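Local coordinates for FAD-binding PCMH-type domain-containing protein (PDB 6YJO), which probably acts as an FAD-dependent oxidoreductase of the oxygen-dependent FAD-linked family, holding its flavin through two covalent links to the protein, at residues A[257-262]-A[382-387]; A[275-278]-A[283-286]. One frame throughout, in Å; residues are numbered along the deposited sequence.

Interaction 1 (A[257-262]-A[382-387]); sequences EGLLAM and ILIDLF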
ATOM      1  N   GLU A 257       5.773 -10.606 -26.475  1.00 69.00           N
ATOM      2  CA  GLU A 257       4.719  -9.972 -27.261  1.00 70.01           C
ATOM      3  C   GLU A 257       3.550  -9.568 -26.374  1.00 68.61           C
ATOM      4  O   GLU A 257       3.102  -8.416 -26.404  1.00 69.18           O
ATOM      5  CB  GLU A 257       4.251 -10.918 -28.368  1.00 71.80           C
ATOM      6  CG  GLU A 257       4.614 -10.470 -29.774  1.00 76.07           C
ATOM      7  CD  GLU A 257       6.103 -10.229 -29.949  1.00 77.38           C
ATOM      8  OE1 GLU A 257       6.490  -9.068 -30.197  1.00 78.65           O
ATOM      9  OE2 GLU A 257       6.883 -11.198 -29.830  1.00 77.45           O
ATOM     10  N   GLY A 258       3.047 -10.504 -25.568  1.00 66.21           N
ATOM     11  CA  GLY A 258       1.868 -10.222 -24.766  1.00 64.57           C
ATOM     12  C   GLY A 258       2.059  -9.046 -23.828  1.00 62.77           C
ATOM     13  O   GLY A 258       1.151  -8.231 -23.647  1.00 62.09           O
ATOM     14  N   LEU A 259       3.240  -8.944 -23.212  1.00 61.91           N
ATOM     15  CA  LEU A 259       3.497  -7.837 -22.296  1.00 60.93           C
ATOM     16  C   LEU A 259       3.654  -6.525 -23.055  1.00 64.13           C
ATOM     17  O   LEU A 259       3.217  -5.471 -22.580  1.00 64.11           O
ATOM     18  CB  LEU A 259       4.736  -8.133 -21.453  1.00 58.80           C
ATOM     19  CG  LEU A 259       4.515  -9.226 -20.403  1.00 56.54           C
ATOM     20  CD1 LEU A 259       5.831  -9.782 -19.887  1.00 55.97           C
ATOM     21  CD2 LEU A 259       3.667  -8.696 -19.248  1.00 54.11           C
ATOM     22  N   LEU A 260       4.271  -6.567 -24.239  1.00 64.51           N
ATOM     23  CA  LEU A 260       4.355  -5.368 -25.067  1.00 64.53           C
ATOM     24  C   LEU A 260       2.972  -4.925 -25.525  1.00 64.02           C
ATOM     25  O   LEU A 260       2.698  -3.724 -25.612  1.00 62.87           O
ATOM     26  CB  LEU A 260       5.270  -5.620 -26.268  1.00 66.33           C
ATOM     27  CG  LEU A 260       6.763  -5.614 -25.942  1.00 66.32           C
ATOM     28  CD1 LEU A 260       7.571  -6.303 -27.035  1.00 68.11           C
ATOM     29  CD2 LEU A 260       7.263  -4.181 -25.730  1.00 66.63           C
ATOM     30  N   ALA A 261       2.081  -5.880 -25.804  1.00 65.18           N
ATOM     31  CA  ALA A 261       0.723  -5.525 -26.201  1.00 69.23           C
ATOM     32  C   ALA A 261      -0.051  -4.905 -25.046  1.00 67.73           C
ATOM     33  O   ALA A 261      -0.930  -4.065 -25.272  1.00 69.51           O
ATOM     34  CB  ALA A 261      -0.007  -6.758 -26.730  1.00 70.10           C
ATOM     35  N   MET A 262       0.269  -5.289 -23.809  1.00 65.48           N
ATOM     36  CA  MET A 262      -0.435  -4.741 -22.654  1.00 64.42           C
ATOM     37  C   MET A 262      -0.003  -3.310 -22.367  1.00 62.21           C
ATOM     38  O   MET A 262      -0.824  -2.490 -21.943  1.00 59.60           O
ATOM     39  CB  MET A 262      -0.194  -5.613 -21.426  1.00 64.31           C
ATOM     40  CG  MET A 262      -1.235  -6.694 -21.226  1.00 65.91           C
ATOM     41  SD  MET A 262      -0.956  -7.630 -19.708  1.00 65.30           S
ATOM     42  CE  MET A 262      -1.146  -6.346 -18.476  1.00 62.82           C
ATOM     43  N   ILE A 382       4.067 -12.748  -9.543  1.00 43.34           N
ATOM     44  CA  ILE A 382       4.292 -11.366  -9.954  1.00 44.05           C
ATOM     45  C   ILE A 382       2.963 -10.731 -10.346  1.00 44.37           C
ATOM     46  O   ILE A 382       2.152 -11.346 -11.045  1.00 45.06           O
ATOM     47  CB  ILE A 382       5.301 -11.291 -11.120  1.00 45.92           C
ATOM     48  CG1 ILE A 382       6.663 -11.823 -10.666  1.00 46.81           C
ATOM     49  CG2 ILE A 382       5.411  -9.857 -11.645  1.00 46.62           C
ATOM     50  CD1 ILE A 382       7.701 -11.926 -11.770  1.00 48.22           C
ATOM     51  N   LEU A 383       2.747  -9.493  -9.901  1.00 44.67           N
ATOM     52  CA  LEU A 383       1.546  -8.726 -10.218  1.00 44.48           C
ATOM     53  C   LEU A 383       1.966  -7.426 -10.890  1.00 45.93           C
ATOM     54  O   LEU A 383       2.699  -6.626 -10.295  1.00 45.96           O
ATOM     55  CB  LEU A 383       0.724  -8.436  -8.960  1.00 43.02           C
ATOM     56  CG  LEU A 383       0.187  -9.645  -8.193  1.00 42.20           C
ATOM     57  CD1 LEU A 383      -0.673  -9.203  -7.022  1.00 40.87           C
ATOM     58  CD2 LEU A 383      -0.593 -10.559  -9.115  1.00 43.36           C
ATOM     59  N   ILE A 384       1.507  -7.219 -12.123  1.00 47.21           N
ATOM     60  CA  ILE A 384       1.813  -6.022 -12.900  1.00 46.06           C
ATOM     61  C   ILE A 384       0.496  -5.292 -13.128  1.00 46.24           C
ATOM     62  O   ILE A 384      -0.283  -5.660 -14.015  1.00 48.16           O
ATOM     63  CB  ILE A 384       2.500  -6.347 -14.229  1.00 44.90           C
ATOM     64  CG1 ILE A 384       3.486  -7.501 -14.053  1.00 44.99           C
ATOM     65  CG2 ILE A 384       3.220  -5.119 -14.763  1.00 46.42           C
ATOM     66  CD1 ILE A 384       4.309  -7.788 -15.292  1.00 45.75           C
ATOM     67  N   ASP A 385       0.240  -4.258 -12.334  1.00 46.11           N
ATOM     68  CA  ASP A 385      -0.954  -3.446 -12.513  1.00 47.36           C
ATOM     69  C   ASP A 385      -0.742  -2.438 -13.633  1.00 48.46           C
ATOM     70  O   ASP A 385       0.357  -1.906 -13.810  1.00 49.04           O
ATOM     71  CB  ASP A 385      -1.297  -2.708 -11.220  1.00 50.06           C
ATOM     72  CG  ASP A 385      -1.743  -3.640 -10.113  1.00 54.50           C
ATOM     73  OD1 ASP A 385      -2.883  -4.147 -10.184  1.00 56.54           O
ATOM     74  OD2 ASP A 385      -0.953  -3.866  -9.172  1.00 56.73           O
ATOM     75  N   LEU A 386      -1.801  -2.183 -14.397  1.00 48.63           N
ATOM     76  CA  LEU A 386      -1.817  -1.041 -15.303  1.00 49.46           C
ATOM     77  C   LEU A 386      -2.135   0.195 -14.467  1.00 48.57           C
ATOM     78  O   LEU A 386      -3.263   0.364 -13.992  1.00 48.11           O
ATOM     79  CB  LEU A 386      -2.823  -1.259 -16.429  1.00 49.57           C
ATOM     80  CG  LEU A 386      -2.595  -2.533 -17.255  1.00 49.25           C
ATOM     81  CD1 LEU A 386      -3.405  -2.494 -18.547  1.00 50.99           C
ATOM     82  CD2 LEU A 386      -1.111  -2.756 -17.555  1.00 49.31           C
ATOM     83  N   PHE A 387      -1.133   1.054 -14.285  1.00 48.11           N
ATOM     84  CA  PHE A 387      -1.110   2.053 -13.223  1.00 46.21           C
ATOM     85  C   PHE A 387      -1.405   3.467 -13.708  1.00 43.89           C
ATOM     86  O   PHE A 387      -2.225   4.165 -13.105  1.00 40.16           O
ATOM     87  CB  PHE A 387       0.264   2.020 -12.546  1.00 46.72           C
ATOM     88  CG  PHE A 387       0.405   2.970 -11.396  1.00 47.90           C
ATOM     89  CD1 PHE A 387       0.003   2.602 -10.125  1.00 47.88           C
ATOM     90  CD2 PHE A 387       0.964   4.222 -11.581  1.00 49.43           C
ATOM     91  CE1 PHE A 387       0.145   3.471  -9.060  1.00 47.72           C
ATOM     92  CE2 PHE A 387       1.108   5.092 -10.520  1.00 49.93           C
ATOM     93  CZ  PHE A 387       0.697   4.714  -9.259  1.00 48.82           C
TER

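Interaction 2 (A[275-278]-A[283-286]); sequences MQIY and GQTI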
ATOM      1  N   MET A 275      -6.991  -3.191 -14.603  1.00 48.98           N
ATOM      2  CA  MET A 275      -6.381  -4.448 -15.017  1.00 50.20           C
ATOM      3  C   MET A 275      -5.056  -4.673 -14.305  1.00 46.28           C
ATOM      4  O   MET A 275      -4.351  -3.722 -13.960  1.00 46.73           O
ATOM      5  CB  MET A 275      -6.147  -4.467 -16.531  1.00 55.02           C
ATOM      6  CG  MET A 275      -6.376  -5.820 -17.169  1.00 59.40           C
ATOM      7  SD  MET A 275      -6.431  -5.726 -18.966  1.00 65.58           S
ATOM      8  CE  MET A 275      -4.684  -5.688 -19.345  1.00 63.92           C
ATOM      9  N   GLN A 276      -4.737  -5.951 -14.094  1.00 45.53           N
ATOM     10  CA  GLN A 276      -3.403  -6.411 -13.726  1.00 45.42           C
ATOM     11  C   GLN A 276      -3.192  -7.769 -14.387  1.00 47.48           C
ATOM     12  O   GLN A 276      -4.134  -8.379 -14.902  1.00 48.23           O
ATOM     13  CB  GLN A 276      -3.235  -6.487 -12.203  1.00 45.36           C
ATOM     14  CG  GLN A 276      -3.712  -7.788 -11.565  1.00 46.54           C
ATOM     15  CD  GLN A 276      -3.610  -7.798 -10.045  1.00 46.00           C
ATOM     16  OE1 GLN A 276      -4.074  -8.734  -9.394  1.00 46.51           O
ATOM     17  NE2 GLN A 276      -2.997  -6.767  -9.474  1.00 46.25           N
ATOM     18  N   ILE A 277      -1.942  -8.237 -14.394  1.00 46.41           N
ATOM     19  CA  ILE A 277      -1.623  -9.584 -14.862  1.00 47.31           C
ATOM     20  C   ILE A 277      -0.821 -10.304 -13.791  1.00 44.36           C
ATOM     21  O   ILE A 277       0.303  -9.902 -13.476  1.00 42.49           O
ATOM     22  CB  ILE A 277      -0.856  -9.585 -16.198  1.00 48.22           C
ATOM     23  CG1 ILE A 277      -0.544 -11.034 -16.601  1.00 49.61           C
ATOM     24  CG2 ILE A 277       0.427  -8.766 -16.103  1.00 46.10           C
ATOM     25  CD1 ILE A 277       0.061 -11.183 -17.970  1.00 50.48           C
ATOM     26  N   TYR A 278      -1.397 -11.373 -13.248  1.00 44.98           N
ATOM     27  CA  TYR A 278      -0.656 -12.308 -12.414  1.00 45.97           C
ATOM     28  C   TYR A 278       0.225 -13.183 -13.296  1.00 47.19           C
ATOM     29  O   TYR A 278      -0.260 -13.800 -14.251  1.00 47.33           O
ATOM     30  CB  TYR A 278      -1.638 -13.170 -11.611  1.00 48.03           C
ATOM     31  CG  TYR A 278      -1.049 -14.437 -11.023  1.00 50.62           C
ATOM     32  CD1 TYR A 278      -0.859 -15.571 -11.807  1.00 53.04           C
ATOM     33  CD2 TYR A 278      -0.714 -14.512  -9.679  1.00 51.24           C
ATOM     34  CE1 TYR A 278      -0.327 -16.728 -11.276  1.00 53.91           C
ATOM     35  CE2 TYR A 278      -0.187 -15.668  -9.139  1.00 52.90           C
ATOM     36  CZ  TYR A 278       0.005 -16.773  -9.942  1.00 54.42           C
ATOM     37  OH  TYR A 278       0.533 -17.928  -9.408  1.00 56.59           O
ATOM     38  N   GLY A 283       1.924 -20.396 -15.216  1.00 56.78           N
ATOM     39  CA  GLY A 283       0.985 -19.767 -16.121  1.00 57.04           C
ATOM     40  C   GLY A 283       0.698 -18.344 -15.698  1.00 55.21           C
ATOM     41  O   GLY A 283       1.210 -17.849 -14.689  1.00 52.84           O
ATOM     42  N   GLN A 284      -0.145 -17.693 -16.498  1.00 56.64           N
ATOM     43  CA  GLN A 284      -0.508 -16.299 -16.301  1.00 56.24           C
ATOM     44  C   GLN A 284      -2.024 -16.155 -16.221  1.00 54.43           C
ATOM     45  O   GLN A 284      -2.779 -17.031 -16.655  1.00 51.89           O
ATOM     46  CB  GLN A 284       0.027 -15.411 -17.434  1.00 57.74           C
ATOM     47  CG  GLN A 284       1.543 -15.411 -17.589  1.00 59.16           C
ATOM     48  CD  GLN A 284       2.071 -16.709 -18.178  1.00 63.47           C
ATOM     49  OE1 GLN A 284       1.342 -17.439 -18.856  1.00 65.22           O
ATOM     50  NE2 GLN A 284       3.339 -17.005 -17.919  1.00 64.22           N
ATOM     51  N   THR A 285      -2.461 -15.030 -15.655  1.00 54.93           N
ATOM     52  CA  THR A 285      -3.884 -14.704 -15.577  1.00 56.49           C
ATOM     53  C   THR A 285      -4.033 -13.191 -15.619  1.00 55.83           C
ATOM     54  O   THR A 285      -3.637 -12.505 -14.672  1.00 54.91           O
ATOM     55  CB  THR A 285      -4.523 -15.267 -14.308  1.00 57.30           C
ATOM     56  OG1 THR A 285      -4.417 -16.696 -14.299  1.00 59.33           O
ATOM     57  CG2 THR A 285      -5.995 -14.867 -14.232  1.00 57.55           C
ATOM     58  N   ILE A 286      -4.606 -12.676 -16.703  1.00 57.34           N
ATOM     59  CA  ILE A 286      -4.997 -11.272 -16.768  1.00 57.62           C
ATOM     60  C   ILE A 286      -6.365 -11.136 -16.115  1.00 57.72           C
ATOM     61  O   ILE A 286      -7.331 -11.780 -16.536  1.00 59.03           O
ATOM     62  CB  ILE A 286      -5.012 -10.762 -18.216  1.00 60.13           C
ATOM     63  CG1 ILE A 286      -3.583 -10.692 -18.761  1.00 60.69           C
ATOM     64  CG2 ILE A 286      -5.663  -9.379 -18.293  1.00 61.57           C
ATOM     65  CD1 ILE A 286      -3.499 -10.361 -20.233  1.00 63.01           C
TER

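Interaction 1 (A[257-262]-A[382-387])
In the helix-on-sheet layer of the antiparallel-sheet domain that, as in berberine-bridge-type relatives, probably contributes to the substrate side, M262 and L259 of helix 252-268 face L386 and I384 of strand 380-386, a compact case of how a helix can seat on a sheet through the ends of a few long side chains. The backbones stay well apart, the CA atoms of M262 and L386 being 8.3 Å from each other, and apolar side chains span the distance. M262 runs extended through chi2 (-177°) and then bends at chi3 (63°), and its terminal methyl CE meets CD2 of L386 at 3.7 Å. About one turn back, CD2 of L259 approaches CD1 of I384 at 4.1 Å, a looser touch of methyl on methyl. Within both pairs the side chains cross at about a right angle. All four residues are buried and the contact is wholly apolar, so it depends on shape and exclusion of water. Other side chains pack round the four: I277 and M275 of strand 273-280 also lie against M262, V360 of helix 357-371 and W250 pack on L259, and from strand 417-423 W419 touches I384 and L417 touches L386.

Interaction 2 (A[275-278]-A[283-286])
I277 holds CG1 anti to its backbone N (chi1 179°). I286 instead turns its CG1 anti to the carbonyl carbon (chi1 -69°). With these settings the two CG1 atoms meet 3.7 Å apart, the side chains crossing obliquely. The same rotation of I286 leaves its other branch, CG2, for M275, whose chain bends near the end and lays SD 3.8 Å from that methyl, with CG and CE also close by. I286 is thus held between two residues of strand 273-280, one to each branch. The two segments are the facing arms of a beta hairpin, strands 273-280 and 283-290, running antiparallel within a seven-stranded antiparallel sheet. I277 and I286 form a non-hydrogen-bonded pair, and the next pair, Y278 with T285, is hydrogen-bonded: Y278 N gives to T285 O at 2.9 Å, and T285 N gives to Y278 O at 2.9 Å. The second bond is the straighter and lies in the carbonyl plane, while in the first the donor is tilted 31° out of it. CA-H...O contacts add to the ladder, the shortest from Q284 CA to Y278 O at 3.2 Å. On the face of Y278 and T285, the tyrosine ring extends along the hairpin and has T285 N at its edge. Both glutamines have polar ends engaged beyond this pairing: Q284 OE1 accepts from W250 N, while Q276 donates through NE2 to D385 OD1 and accepts through OE1 from Q287 NE2; its side chain is about 7 Å from the bound FAD.

How the interactions relate
Following the chain from the N terminus, the FAD-binding region comes first, and of the parts joined here helix 252-268 is met first. The chain then turns into strand 273-280 and, after a short turn, strand 283-290, where interaction 2 closes a small hairpin loop. A much longer excursion, with helices and strand 346-352, follows before strand 380-386 returns to pair with strand 273-280 and interaction 1 closes. The hairpin therefore lies wholly within the larger loop, a case of local pairing enclosed by a distant closure. The two contacts adjoin, their centres 8 Å apart, and L386 N probably donates a hydrogen bond to M275 O at 3.0 Å. Together they tie helix 252-268 to three strands of one antiparallel sheet.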